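Local coordinates for probable sugar kinase (Clostridium perfringens, PDB 3KZH), which probably acts as a kinase of the ribokinase-like pfkB family, phosphorylating a sugar or related small molecule, and holds beta-D-glucopyranose in this crystal, at residues L142-P147 / D166-E171; G13-D18 / V44-A49; H178-F183 / L217-V222; D257-G262 / F279-S284; G93-T98 / M116-A121. All coordinates share one frame; numbering follows the deposited sequence.

Contact 1 (L142-P147 / D166-E171); sequences LDSDNP and DPVSAE. With BGC (beta-D-glucopyranose), chain C.
Ser-144 and Pro-167 meet where two neighbouring parallel strands of the ribokinase-like alpha/beta core, 139-143 and 162-166, run out into loops beside the bound sugar. A backbone hydrogen bond between them runs from Asp-166 N to Leu-142 O, 3.2 Å long. Beyond it the side chains take over. The chi1 of Ser-144 (56°) sets OG between its own backbone N and carbonyl carbon, and from there the hydroxyl donates to Pro-167 O at 2.6 Å. The donor stands well above the carbonyl plane, 65° out of it, while Ser-169 N reaches the same oxygen from the opposite face. Two bonds thus fix the turn at Pro-167, and Ser-169 goes on to cap the helix that follows.

Val-168, at positive phi, turns its side chain toward the first loop. Its CG2 branch packs on Asp-143 CB at 3.7 Å. Asp-166 behaves differently: with CG anti to the backbone N (chi1 -173°), its carboxylate leads away from strand 139-143 and OD1 comes to 2.9 Å from O1 of the glucose. The pocket is lined from here by Asp-166, Pro-167 and Val-168, and Glu-192 holds the sugar as well. On the turn itself, the glucose O2 hydroxyl donates to Val-168 O at 2.8 Å.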
# COMPACT_ATOMS: atom_id res chain seq x y z
N LEU A 142 -18.90 -18.50 -4.01
CA LEU A 142 -17.68 -19.00 -4.63
C LEU A 142 -17.67 -18.49 -6.06
O LEU A 142 -18.71 -18.16 -6.62
CB LEU A 142 -17.67 -20.54 -4.69
CG LEU A 142 -17.63 -21.48 -3.47
CD1 LEU A 142 -17.62 -22.92 -3.92
CD2 LEU A 142 -16.42 -21.20 -2.63
N ASP A 143 -16.47 -18.40 -6.62
CA ASP A 143 -16.29 -18.04 -8.01
C ASP A 143 -15.69 -19.28 -8.67
O ASP A 143 -15.46 -20.27 -7.98
CB ASP A 143 -15.44 -16.76 -8.19
CG ASP A 143 -13.99 -16.88 -7.69
OD1 ASP A 143 -13.52 -17.95 -7.27
OD2 ASP A 143 -13.32 -15.83 -7.74
N SER A 144 -15.38 -19.21 -9.96
CA SER A 144 -14.83 -20.35 -10.69
C SER A 144 -13.30 -20.44 -10.84
O SER A 144 -12.80 -21.05 -11.79
CB SER A 144 -15.50 -20.41 -12.06
OG SER A 144 -15.30 -19.19 -12.72
N ASP A 145 -12.58 -19.89 -9.86
CA ASP A 145 -11.10 -19.87 -9.84
C ASP A 145 -10.38 -21.20 -9.63
O ASP A 145 -9.45 -21.53 -10.36
CB ASP A 145 -10.60 -18.88 -8.79
CG ASP A 145 -10.18 -17.55 -9.39
OD1 ASP A 145 -10.89 -17.02 -10.28
OD2 ASP A 145 -9.14 -17.02 -8.95
N ASN A 146 -10.80 -21.94 -8.61
CA ASN A 146 -10.18 -23.22 -8.26
C ASN A 146 -11.23 -24.35 -8.29
O ASN A 146 -11.94 -24.57 -7.30
CB ASN A 146 -9.53 -23.10 -6.88
CG ASN A 146 -8.40 -24.11 -6.66
OD1 ASN A 146 -8.55 -25.30 -6.93
ND2 ASN A 146 -7.30 -23.63 -6.10
N PRO A 147 -11.34 -25.08 -9.43
CA PRO A 147 -12.29 -26.19 -9.61
C PRO A 147 -12.11 -27.38 -8.66
O PRO A 147 -13.10 -27.99 -8.24
CB PRO A 147 -12.06 -26.60 -11.06
CG PRO A 147 -11.66 -25.33 -11.71
CD PRO A 147 -10.67 -24.79 -10.72
N ASP A 166 -20.62 -17.44 -9.07
CA ASP A 166 -20.36 -16.27 -9.90
C ASP A 166 -19.32 -16.87 -10.89
O ASP A 166 -18.14 -16.97 -10.54
CB ASP A 166 -19.74 -15.13 -9.07
CG ASP A 166 -19.60 -13.81 -9.86
OD1 ASP A 166 -19.42 -13.85 -11.10
OD2 ASP A 166 -19.67 -12.72 -9.25
N PRO A 167 -19.73 -17.27 -12.11
CA PRO A 167 -18.82 -17.87 -13.10
C PRO A 167 -17.62 -17.09 -13.63
O PRO A 167 -16.77 -17.69 -14.29
CB PRO A 167 -19.76 -18.27 -14.25
CG PRO A 167 -21.07 -18.46 -13.58
CD PRO A 167 -21.11 -17.29 -12.63
N VAL A 168 -17.53 -15.78 -13.35
CA VAL A 168 -16.43 -14.89 -13.79
C VAL A 168 -16.26 -14.68 -15.32
O VAL A 168 -16.22 -13.53 -15.79
CB VAL A 168 -15.06 -15.24 -13.07
CG1 VAL A 168 -13.94 -14.29 -13.48
CG2 VAL A 168 -15.24 -15.16 -11.56
N SER A 169 -16.15 -15.77 -16.07
CA SER A 169 -16.00 -15.74 -17.53
C SER A 169 -16.54 -17.03 -18.14
O SER A 169 -16.73 -18.02 -17.44
CB SER A 169 -14.52 -15.56 -17.94
OG SER A 169 -13.77 -16.76 -17.77
N ALA A 170 -16.76 -17.01 -19.46
CA ALA A 170 -17.25 -18.17 -20.23
C ALA A 170 -16.23 -19.31 -20.27
O ALA A 170 -16.60 -20.49 -20.24
CB ALA A 170 -17.60 -17.74 -21.62
N GLU A 171 -14.96 -18.93 -20.32
CA GLU A 171 -13.83 -19.85 -20.36
C GLU A 171 -13.74 -20.58 -19.02
O GLU A 171 -13.65 -21.80 -18.99
CB GLU A 171 -12.53 -19.08 -20.66
CG GLU A 171 -11.34 -19.92 -21.14
CD GLU A 171 -10.47 -20.47 -20.01
OE1 GLU A 171 -10.06 -19.68 -19.13
OE2 GLU A 171 -10.21 -21.69 -20.00
C2 BGC C . -19.49 -11.73 -15.39
C3 BGC C . -20.15 -10.32 -15.43
C4 BGC C . -21.70 -10.62 -15.22
C5 BGC C . -21.99 -11.39 -13.86
C6 BGC C . -23.40 -11.73 -13.62
C1 BGC C . -19.77 -12.36 -14.03
O1 BGC C . -19.22 -13.47 -13.99
O2 BGC C . -18.24 -11.58 -15.53
O3 BGC C . -19.92 -9.90 -16.62
O4 BGC C . -22.34 -9.48 -15.27
O5 BGC C . -21.24 -12.58 -13.82

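Contact 2 (G13-D18 / V44-A49); sequences GASVVD and VCRNIA
Cys-45 and Arg-46, in the first turn of helix 44-54, lie against the Gly-13 to Ser-15 link that joins strand 9-12 of the large sheet to strand 16-23 of the small one. This is the junction between the alpha/beta core of the ribokinase-like fold and its smaller beta sheet, and no hydrogen bond crosses it within the two segments.

The polar groups look to other partners. Ser-15 OG is hydrogen-bonded to Ser-63 OG, which also bonds Gly-13 O and so ties both ends of the link to one hydroxyl. Arg-46 bends at chi2 and chi3, carrying its guanidinium away from Ser-15 to a salt bridge with Glu-50 one turn along the helix. Asn-47, next in the helix, bonds through ND2 to Asp-257 OD2 of helix 255-268; the approach of Arg-46 NH1 to Asn-47 OD1, modelled at 2.5 Å, is too short to be trusted in detail.

Packing carries the contact. Cys-45 points at the link, and its SG, lying beside the backbone N and anti to the carbonyl carbon (chi1 -69°), rests 3.7 Å from Gly-13 CA. Gly-13, without a side chain, lets the sulfur settle on its bare CA and the helix come close. Phe-61 of strand 59-62 touches Ser-15, Cys-45 and Arg-46 alike, so it backs both sides of the junction. Further along, Arg-46 lays the root of its chain over the link: CB sits 3.8 Å from Ala-14 O, and CG approaches Ser-15 OG at 3.6 Å.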
# COMPACT_ATOMS: atom_id res chain seq x y z
N GLY A 13 -12.83 -16.70 -1.32
CA GLY A 13 -12.09 -16.39 -2.54
C GLY A 13 -10.92 -15.42 -2.40
O GLY A 13 -10.61 -14.97 -1.30
N ALA A 14 -10.34 -15.05 -3.53
CA ALA A 14 -9.17 -14.16 -3.60
C ALA A 14 -9.33 -12.66 -3.28
O ALA A 14 -10.41 -12.09 -3.43
CB ALA A 14 -8.51 -14.33 -4.96
N SER A 15 -8.24 -12.07 -2.80
CA SER A 15 -8.12 -10.64 -2.48
C SER A 15 -6.86 -10.18 -3.19
O SER A 15 -5.78 -10.71 -2.95
CB SER A 15 -7.91 -10.39 -0.98
OG SER A 15 -9.08 -10.60 -0.23
N VAL A 16 -7.00 -9.20 -4.08
CA VAL A 16 -5.87 -8.67 -4.83
C VAL A 16 -5.73 -7.17 -4.59
O VAL A 16 -6.72 -6.45 -4.54
CB VAL A 16 -6.04 -8.89 -6.37
CG1 VAL A 16 -4.75 -8.50 -7.12
CG2 VAL A 16 -6.44 -10.33 -6.70
N VAL A 17 -4.48 -6.71 -4.44
CA VAL A 17 -4.20 -5.29 -4.31
C VAL A 17 -3.59 -4.86 -5.65
O VAL A 17 -2.56 -5.39 -6.05
CB VAL A 17 -3.19 -4.96 -3.16
CG1 VAL A 17 -2.86 -3.46 -3.14
CG2 VAL A 17 -3.76 -5.34 -1.80
N ASP A 18 -4.26 -3.97 -6.37
CA ASP A 18 -3.77 -3.45 -7.66
C ASP A 18 -2.98 -2.15 -7.46
O ASP A 18 -3.44 -1.25 -6.76
CB ASP A 18 -4.93 -3.19 -8.62
CG ASP A 18 -5.56 -4.47 -9.16
OD1 ASP A 18 -4.83 -5.41 -9.50
OD2 ASP A 18 -6.80 -4.51 -9.27
N VAL A 44 -12.77 -10.52 -7.43
CA VAL A 44 -14.25 -10.65 -7.50
C VAL A 44 -14.91 -10.88 -6.13
O VAL A 44 -15.81 -10.13 -5.73
CB VAL A 44 -14.68 -11.81 -8.48
CG1 VAL A 44 -16.19 -12.06 -8.43
CG2 VAL A 44 -14.27 -11.46 -9.91
N CYS A 45 -14.39 -11.87 -5.41
CA CYS A 45 -14.88 -12.25 -4.10
C CYS A 45 -14.71 -11.16 -3.04
O CYS A 45 -15.60 -10.98 -2.20
CB CYS A 45 -14.24 -13.56 -3.67
SG CYS A 45 -14.81 -14.98 -4.67
N ARG A 46 -13.62 -10.40 -3.12
CA ARG A 46 -13.38 -9.29 -2.18
C ARG A 46 -14.33 -8.14 -2.44
O ARG A 46 -14.73 -7.45 -1.51
CB ARG A 46 -11.92 -8.80 -2.23
CG ARG A 46 -11.49 -8.00 -0.98
CD ARG A 46 -10.75 -6.72 -1.30
NE ARG A 46 -11.67 -5.58 -1.40
CZ ARG A 46 -12.24 -5.17 -2.52
NH1 ARG A 46 -11.98 -5.80 -3.65
NH2 ARG A 46 -13.15 -4.22 -2.51
N ASN A 47 -14.67 -7.94 -3.71
CA ASN A 47 -15.60 -6.90 -4.14
C ASN A 47 -17.01 -7.29 -3.69
O ASN A 47 -17.74 -6.44 -3.19
CB ASN A 47 -15.58 -6.72 -5.68
CG ASN A 47 -14.19 -6.39 -6.24
OD1 ASN A 47 -13.42 -5.66 -5.64
ND2 ASN A 47 -13.88 -6.95 -7.41
N ILE A 48 -17.37 -8.58 -3.81
CA ILE A 48 -18.69 -9.07 -3.40
C ILE A 48 -18.89 -8.83 -1.90
O ILE A 48 -19.87 -8.20 -1.51
CB ILE A 48 -18.91 -10.60 -3.75
CG1 ILE A 48 -18.95 -10.79 -5.27
CG2 ILE A 48 -20.22 -11.12 -3.15
CD1 ILE A 48 -18.92 -12.25 -5.74
N ALA A 49 -17.91 -9.28 -1.10
CA ALA A 49 -17.90 -9.12 0.35
C ALA A 49 -18.00 -7.67 0.80
O ALA A 49 -18.72 -7.37 1.76
CB ALA A 49 -16.66 -9.76 0.92

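Contact 3 (H178-F183 / L217-V222); sequences HLIKDF and LGIKKV
Ile-180 and Lys-181 sit against Leu-217 and Ile-219 where two connections of the alpha/beta core of this ribokinase-like fold pass each other, one leading into strand 185-186 and the other from helix 204-217 into strand 221-225. In the first shell, Ile-180 CD1 meets Leu-217 CD1 at 4.0 Å, the two chains crossing at a slant. Ile-219 holds CG1 beside its backbone N (chi1 -57°), which sends that branch over the 3-10 turn to 3.4 Å from Ile-180 O. Lys-181 contributes its base: CB lies 3.4 Å from Leu-217 O, while the ammonium end leads away to a long salt bridge with Asp-182.

Backbone shape sets up these touches. Gly-218 leaves the helix with positive phi and passes close to Lys-181 O, its C atom 3.9 Å from that oxygen. Its own carbonyl accepts from Lys-220 NZ at 3.2 Å, nearly along the C=O axis. The second shell round the isoleucines and the phenylalanine is largely apolar: Phe-214 of helix 204-217 touches both isoleucines, and Phe-183 turns its ring to Phe-163, Leu-165 and Met-150. The carbonyl of Phe-183 receives a CA-H...O contact, Ile-219 CA lying 3.4 Å from Phe-183 O.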
# COMPACT_ATOMS: atom_id res chain seq x y z
N HIS A 178 -19.48 -29.48 -14.88
CA HIS A 178 -19.83 -30.78 -14.30
C HIS A 178 -20.15 -30.67 -12.80
O HIS A 178 -20.71 -31.60 -12.20
CB HIS A 178 -18.69 -31.79 -14.54
CG HIS A 178 -17.38 -31.41 -13.91
ND1 HIS A 178 -16.69 -30.27 -14.26
CD2 HIS A 178 -16.66 -32.00 -12.92
CE1 HIS A 178 -15.60 -30.17 -13.51
NE2 HIS A 178 -15.56 -31.21 -12.69
N LEU A 179 -19.79 -29.53 -12.21
CA LEU A 179 -19.99 -29.27 -10.79
C LEU A 179 -21.17 -28.38 -10.42
O LEU A 179 -21.57 -28.36 -9.25
CB LEU A 179 -18.71 -28.65 -10.18
CG LEU A 179 -17.43 -29.48 -10.12
CD1 LEU A 179 -16.26 -28.61 -9.68
CD2 LEU A 179 -17.61 -30.69 -9.21
N ILE A 180 -21.76 -27.69 -11.40
CA ILE A 180 -22.88 -26.77 -11.12
C ILE A 180 -24.14 -27.31 -10.45
O ILE A 180 -24.81 -26.57 -9.73
CB ILE A 180 -23.29 -25.92 -12.34
CG1 ILE A 180 -23.83 -26.79 -13.48
CG2 ILE A 180 -22.12 -25.05 -12.76
CD1 ILE A 180 -24.40 -26.00 -14.64
N LYS A 181 -24.40 -28.61 -10.62
CA LYS A 181 -25.57 -29.28 -10.05
C LYS A 181 -25.70 -29.21 -8.52
O LYS A 181 -26.80 -29.30 -7.99
CB LYS A 181 -25.62 -30.75 -10.51
CG LYS A 181 -24.43 -31.63 -10.07
CD LYS A 181 -24.64 -33.08 -10.50
CE LYS A 181 -23.48 -33.97 -10.07
NZ LYS A 181 -23.36 -34.11 -8.58
N ASP A 182 -24.57 -28.98 -7.84
CA ASP A 182 -24.54 -28.90 -6.38
C ASP A 182 -24.77 -27.52 -5.78
O ASP A 182 -24.89 -27.37 -4.57
CB ASP A 182 -23.25 -29.52 -5.84
CG ASP A 182 -23.18 -31.02 -6.08
OD1 ASP A 182 -24.22 -31.71 -5.90
OD2 ASP A 182 -22.08 -31.50 -6.44
N PHE A 183 -24.87 -26.52 -6.65
CA PHE A 183 -25.11 -25.14 -6.25
C PHE A 183 -26.59 -24.87 -6.06
O PHE A 183 -27.45 -25.43 -6.75
CB PHE A 183 -24.55 -24.17 -7.29
CG PHE A 183 -23.06 -24.00 -7.23
CD1 PHE A 183 -22.49 -23.07 -6.35
CD2 PHE A 183 -22.22 -24.75 -8.06
CE1 PHE A 183 -21.08 -22.89 -6.28
CE2 PHE A 183 -20.81 -24.58 -8.01
CZ PHE A 183 -20.25 -23.64 -7.11
N LEU A 217 -31.11 -30.13 -12.82
CA LEU A 217 -29.83 -30.60 -12.30
C LEU A 217 -29.79 -30.57 -10.76
O LEU A 217 -28.94 -31.22 -10.14
CB LEU A 217 -28.69 -29.75 -12.85
CG LEU A 217 -28.37 -29.74 -14.35
CD1 LEU A 217 -27.25 -28.75 -14.60
CD2 LEU A 217 -27.96 -31.14 -14.86
N GLY A 218 -30.71 -29.81 -10.16
CA GLY A 218 -30.77 -29.69 -8.71
C GLY A 218 -30.58 -28.27 -8.21
O GLY A 218 -30.72 -28.01 -7.01
N ILE A 219 -30.27 -27.34 -9.12
CA ILE A 219 -30.08 -25.93 -8.77
C ILE A 219 -31.43 -25.35 -8.33
O ILE A 219 -32.46 -25.66 -8.93
CB ILE A 219 -29.43 -25.13 -9.94
CG1 ILE A 219 -28.09 -25.76 -10.33
CG2 ILE A 219 -29.23 -23.65 -9.55
CD1 ILE A 219 -27.51 -25.32 -11.67
N LYS A 220 -31.42 -24.59 -7.24
CA LYS A 220 -32.64 -24.01 -6.69
C LYS A 220 -33.07 -22.69 -7.28
O LYS A 220 -34.26 -22.45 -7.44
CB LYS A 220 -32.53 -23.87 -5.17
CG LYS A 220 -32.16 -25.14 -4.41
CD LYS A 220 -33.25 -26.21 -4.47
CE LYS A 220 -32.92 -27.38 -3.54
NZ LYS A 220 -31.65 -28.08 -3.92
N LYS A 221 -32.11 -21.79 -7.53
CA LYS A 221 -32.41 -20.46 -8.06
C LYS A 221 -31.49 -20.04 -9.20
O LYS A 221 -30.26 -20.09 -9.07
CB LYS A 221 -32.36 -19.40 -6.94
CG LYS A 221 -33.22 -19.70 -5.71
CD LYS A 221 -34.05 -18.53 -5.28
CE LYS A 221 -35.05 -18.94 -4.19
NZ LYS A 221 -34.38 -19.33 -2.92
N VAL A 222 -32.08 -19.62 -10.33
CA VAL A 222 -31.31 -19.18 -11.51
C VAL A 222 -31.48 -17.70 -11.86
O VAL A 222 -32.59 -17.21 -11.95
CB VAL A 222 -31.67 -20.04 -12.77
CG1 VAL A 222 -30.82 -19.62 -14.00
CG2 VAL A 222 -31.45 -21.51 -12.49

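Contact 4 (D257-G262 / F279-S284); sequences DSFVAG and FAMTMS
With CG anti to its backbone N (chi1 -172°), Phe-259 swings its ring toward Ala-280, while the chi1 of Met-283 (-69°), with an extended chi2, brings SE to Gly-262, and a bend at chi3 then turns CE toward Ser-258 O and Ala-261. These groups meet between two antiparallel helices, 255-268 and 273-288, in the C-terminal part of the ribokinase-like fold. The short axes pass 7.5 Å apart with 153° between their directions, close for two helices, and small residues make it possible: Gly-262 CA and Ala-280 CA are only 3.8 Å apart, the backbones touching where Gly-262 has no side chain.

Ala-280 CB is wedged in from the second helix. It stands over one face of the Phe-259 ring, offset toward the rim, in a CH-pi contact 3.9 Å from the centroid; the same methyl lies 3.4 Å from Phe-259 O. Ser-284 CB comes to the edge of that ring, near its plane. Met-283, a selenomethionine, fills another part of the interface. Its SE rests on Gly-262 CA at 3.6 Å, and CE reaches both Ser-258 O and the methyl of Ala-261.

Ser-258 turns toward the second helix, but its OG is hydrogen-bonded to Thr-287 OG1, which also bonds Met-283 O; one hydroxyl thereby joins the two helices just beyond the paired segments. The side chain of Phe-259 is about 6 Å from the bound glucose. Against the second helix, Ser-258 CB lies 3.6 Å from Met-283 O.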
# COMPACT_ATOMS: atom_id res chain seq x y z
N ASP A 257 -20.55 -8.23 -9.60
CA ASP A 257 -20.08 -8.50 -8.24
C ASP A 257 -21.12 -7.96 -7.25
O ASP A 257 -21.46 -8.62 -6.27
CB ASP A 257 -18.74 -7.79 -7.95
CG ASP A 257 -17.61 -8.22 -8.88
OD1 ASP A 257 -17.70 -9.25 -9.57
OD2 ASP A 257 -16.59 -7.49 -8.89
N SER A 258 -21.57 -6.74 -7.53
CA SER A 258 -22.58 -6.04 -6.75
C SER A 258 -23.93 -6.74 -6.84
O SER A 258 -24.70 -6.68 -5.88
CB SER A 258 -22.73 -4.62 -7.25
OG SER A 258 -21.57 -3.88 -6.97
N PHE A 259 -24.20 -7.38 -7.99
CA PHE A 259 -25.46 -8.12 -8.18
C PHE A 259 -25.49 -9.33 -7.27
O PHE A 259 -26.52 -9.59 -6.66
CB PHE A 259 -25.69 -8.56 -9.64
CG PHE A 259 -27.07 -9.14 -9.89
CD1 PHE A 259 -28.16 -8.30 -10.15
CD2 PHE A 259 -27.31 -10.53 -9.77
CE1 PHE A 259 -29.48 -8.83 -10.28
CE2 PHE A 259 -28.62 -11.07 -9.90
CZ PHE A 259 -29.70 -10.21 -10.15
N VAL A 260 -24.36 -10.04 -7.17
CA VAL A 260 -24.23 -11.25 -6.33
C VAL A 260 -24.43 -10.87 -4.86
O VAL A 260 -25.09 -11.60 -4.09
CB VAL A 260 -22.84 -11.96 -6.53
CG1 VAL A 260 -22.68 -13.15 -5.57
CG2 VAL A 260 -22.72 -12.49 -7.95
N ALA A 261 -23.91 -9.70 -4.50
CA ALA A 261 -24.04 -9.16 -3.17
C ALA A 261 -25.49 -8.85 -2.80
O ALA A 261 -25.92 -9.09 -1.67
CB ALA A 261 -23.18 -7.94 -3.02
N GLY A 262 -26.24 -8.38 -3.79
CA GLY A 262 -27.64 -8.04 -3.62
C GLY A 262 -28.50 -9.27 -3.44
O GLY A 262 -29.54 -9.18 -2.79
N PHE A 279 -33.53 -5.13 -6.06
CA PHE A 279 -32.56 -4.62 -5.07
C PHE A 279 -31.14 -4.86 -5.60
O PHE A 279 -30.32 -3.94 -5.62
CB PHE A 279 -32.77 -5.31 -3.70
CG PHE A 279 -31.94 -4.71 -2.57
CD1 PHE A 279 -32.48 -3.73 -1.72
CD2 PHE A 279 -30.57 -5.06 -2.40
CE1 PHE A 279 -31.69 -3.10 -0.72
CE2 PHE A 279 -29.76 -4.43 -1.41
CZ PHE A 279 -30.33 -3.44 -0.57
N ALA A 280 -30.87 -6.09 -6.01
CA ALA A 280 -29.58 -6.49 -6.56
C ALA A 280 -29.24 -5.77 -7.87
O ALA A 280 -28.08 -5.48 -8.14
CB ALA A 280 -29.55 -7.99 -6.76
N MSE A 281 -30.27 -5.47 -8.67
CA MSE A 281 -30.08 -4.77 -9.93
C MSE A 281 -29.78 -3.30 -9.69
O MSE A 281 -28.97 -2.72 -10.42
CB MSE A 281 -31.30 -4.92 -10.81
CG MSE A 281 -30.96 -5.15 -12.27
SE MSE A 281 -32.52 -5.46 -13.36
CE MSE A 281 -33.54 -6.46 -12.16
N THR A 282 -30.40 -2.73 -8.65
CA THR A 282 -30.17 -1.32 -8.25
C THR A 282 -28.70 -1.16 -7.83
O THR A 282 -28.07 -0.16 -8.17
CB THR A 282 -31.13 -0.89 -7.09
OG1 THR A 282 -32.48 -0.92 -7.57
CG2 THR A 282 -30.81 0.52 -6.60
N MSE A 283 -28.17 -2.18 -7.14
CA MSE A 283 -26.77 -2.24 -6.68
C MSE A 283 -25.83 -2.34 -7.88
O MSE A 283 -24.76 -1.71 -7.90
CB MSE A 283 -26.53 -3.44 -5.76
CG MSE A 283 -27.21 -3.34 -4.43
SE MSE A 283 -26.57 -4.63 -3.13
CE MSE A 283 -24.69 -4.23 -3.31
N SER A 284 -26.25 -3.14 -8.87
CA SER A 284 -25.47 -3.32 -10.09
C SER A 284 -25.49 -2.02 -10.90
O SER A 284 -24.45 -1.62 -11.40
CB SER A 284 -26.03 -4.48 -10.91
OG SER A 284 -25.22 -4.74 -12.05

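Contact 5 (G93-T98 / M116-A121); sequences GGSTPT and MKSIGA
Residues 95-97 run extended past a 3-10 turn at 118-120, and the two backbones come nearest at Pro-97 and Met-116, whose CA atoms are 4.8 Å apart. Ser-118 makes the direct polar link. Its OG, beside the backbone N and anti to the carbonyl carbon (chi1 -68°), donates to Ser-95 O at 2.7 Å, tilted 18° from the carbonyl plane. A water donates to the same oxygen and accepts from Ser-118 N, each bond 2.9 Å, so side chain and backbone of one serine are tied to one carbonyl. The hydroxyl of Ser-95 takes another course, to Asp-115 OD1.

The contact lies where strands 98-103 and 109-115 of the small four-stranded sheet begin and end, the sheet that in pfkB kinases projects from the alpha/beta core as a lid. Here its loops also approach the second subunit: Ser-95 packs on His-36 and Thr-98 on Val-37 of that chain.

Pro-97 supplies the apolar part. Its ring is crossed at a slant by Ile-119, with CG 3.7 Å from Ile-119 CG1, while Ser-118 CB approaches ring atom CD. At CB of the same ring the selenomethionine Met-116, bent at chi2 and chi3, brings SE back to 4.3 Å from Pro-97 CB. Thr-98 points away from the turn and donates from OG1 to Thr-96 O at 2.8 Å.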
# COMPACT_ATOMS: atom_id res chain seq x y z
N GLY A 93 5.66 -14.97 5.71
CA GLY A 93 6.72 -14.73 4.74
C GLY A 93 6.21 -14.65 3.31
O GLY A 93 6.94 -14.22 2.41
N GLY A 94 4.95 -15.05 3.12
CA GLY A 94 4.32 -15.04 1.81
C GLY A 94 3.89 -13.65 1.37
O GLY A 94 4.12 -12.66 2.07
N SER A 95 3.27 -13.57 0.20
CA SER A 95 2.81 -12.29 -0.33
C SER A 95 1.33 -12.26 -0.61
O SER A 95 0.77 -13.24 -1.10
CB SER A 95 3.58 -11.94 -1.60
OG SER A 95 3.32 -12.89 -2.62
N THR A 96 0.69 -11.13 -0.27
CA THR A 96 -0.73 -10.91 -0.54
C THR A 96 -0.78 -10.68 -2.06
O THR A 96 0.06 -9.96 -2.58
CB THR A 96 -1.24 -9.64 0.18
OG1 THR A 96 -1.05 -9.79 1.59
CG2 THR A 96 -2.73 -9.40 -0.07
N PRO A 97 -1.71 -11.37 -2.78
CA PRO A 97 -1.83 -11.20 -4.24
C PRO A 97 -1.83 -9.74 -4.66
O PRO A 97 -2.60 -8.92 -4.15
CB PRO A 97 -3.15 -11.90 -4.53
CG PRO A 97 -3.10 -13.02 -3.60
CD PRO A 97 -2.63 -12.42 -2.31
N THR A 98 -0.85 -9.40 -5.50
CA THR A 98 -0.66 -8.03 -5.97
C THR A 98 -0.36 -7.99 -7.46
O THR A 98 0.34 -8.86 -7.99
CB THR A 98 0.51 -7.35 -5.19
OG1 THR A 98 0.26 -7.45 -3.78
CG2 THR A 98 0.65 -5.86 -5.56
N MSE A 116 0.67 -13.29 -8.06
CA MSE A 116 -0.54 -14.10 -7.86
C MSE A 116 -0.29 -15.49 -7.29
O MSE A 116 -1.16 -16.37 -7.35
CB MSE A 116 -1.28 -14.23 -9.21
CG MSE A 116 -1.58 -12.90 -9.92
SE MSE A 116 -2.54 -11.66 -8.77
CE MSE A 116 -4.32 -11.98 -9.52
N LYS A 117 0.88 -15.65 -6.69
CA LYS A 117 1.34 -16.91 -6.11
C LYS A 117 0.44 -17.52 -5.04
O LYS A 117 -0.01 -18.67 -5.17
CB LYS A 117 2.76 -16.69 -5.56
CG LYS A 117 3.47 -17.93 -5.02
CD LYS A 117 4.03 -17.63 -3.64
CE LYS A 117 5.13 -18.62 -3.25
NZ LYS A 117 6.37 -18.38 -4.05
N SER A 118 0.14 -16.73 -4.01
CA SER A 118 -0.67 -17.15 -2.87
C SER A 118 -2.09 -17.66 -3.08
O SER A 118 -2.62 -18.38 -2.22
CB SER A 118 -0.66 -16.05 -1.82
OG SER A 118 0.63 -15.92 -1.26
N ILE A 119 -2.70 -17.34 -4.23
CA ILE A 119 -4.06 -17.78 -4.56
C ILE A 119 -4.19 -19.31 -4.61
O ILE A 119 -5.19 -19.87 -4.12
CB ILE A 119 -4.55 -17.13 -5.91
CG1 ILE A 119 -4.69 -15.62 -5.72
CG2 ILE A 119 -5.91 -17.70 -6.36
CD1 ILE A 119 -4.98 -14.82 -6.97
N GLY A 120 -3.16 -19.98 -5.13
CA GLY A 120 -3.17 -21.43 -5.22
C GLY A 120 -2.64 -22.17 -4.00
O GLY A 120 -2.59 -23.40 -4.02
N ALA A 121 -2.31 -21.44 -2.93
CA ALA A 121 -1.78 -22.04 -1.70
C ALA A 121 -2.85 -22.56 -0.71
O ALA A 121 -2.51 -22.99 0.40
CB ALA A 121 -0.82 -21.07 -1.01
O HOH W 1 0.57 -13.82 -3.94

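In the fold
Contacts 1, 2 and 4 form the buried middle of the chain. Asp-166 of contact 1 packs on Val-44 and Ile-48 of contact 2 and on Val-260 of contact 4, and Ile-48 packs in turn on Asp-257 and Ala-261. Contacts 1 and 3 reach the same large sheet, but contact 1 faces the sugar with polar groups, whereas contact 3, partly exposed, is mostly apolar and has no hydrogen bond across it. Contact 5 is buried too, but peripheral, with the second subunit against it; it joins contact 2 through Val-17 N and Pro-97 O. Helix-to-helix packing belongs to contact 4; hydroxyl-to-carbonyl bonds link the loops of contacts 1 and 5.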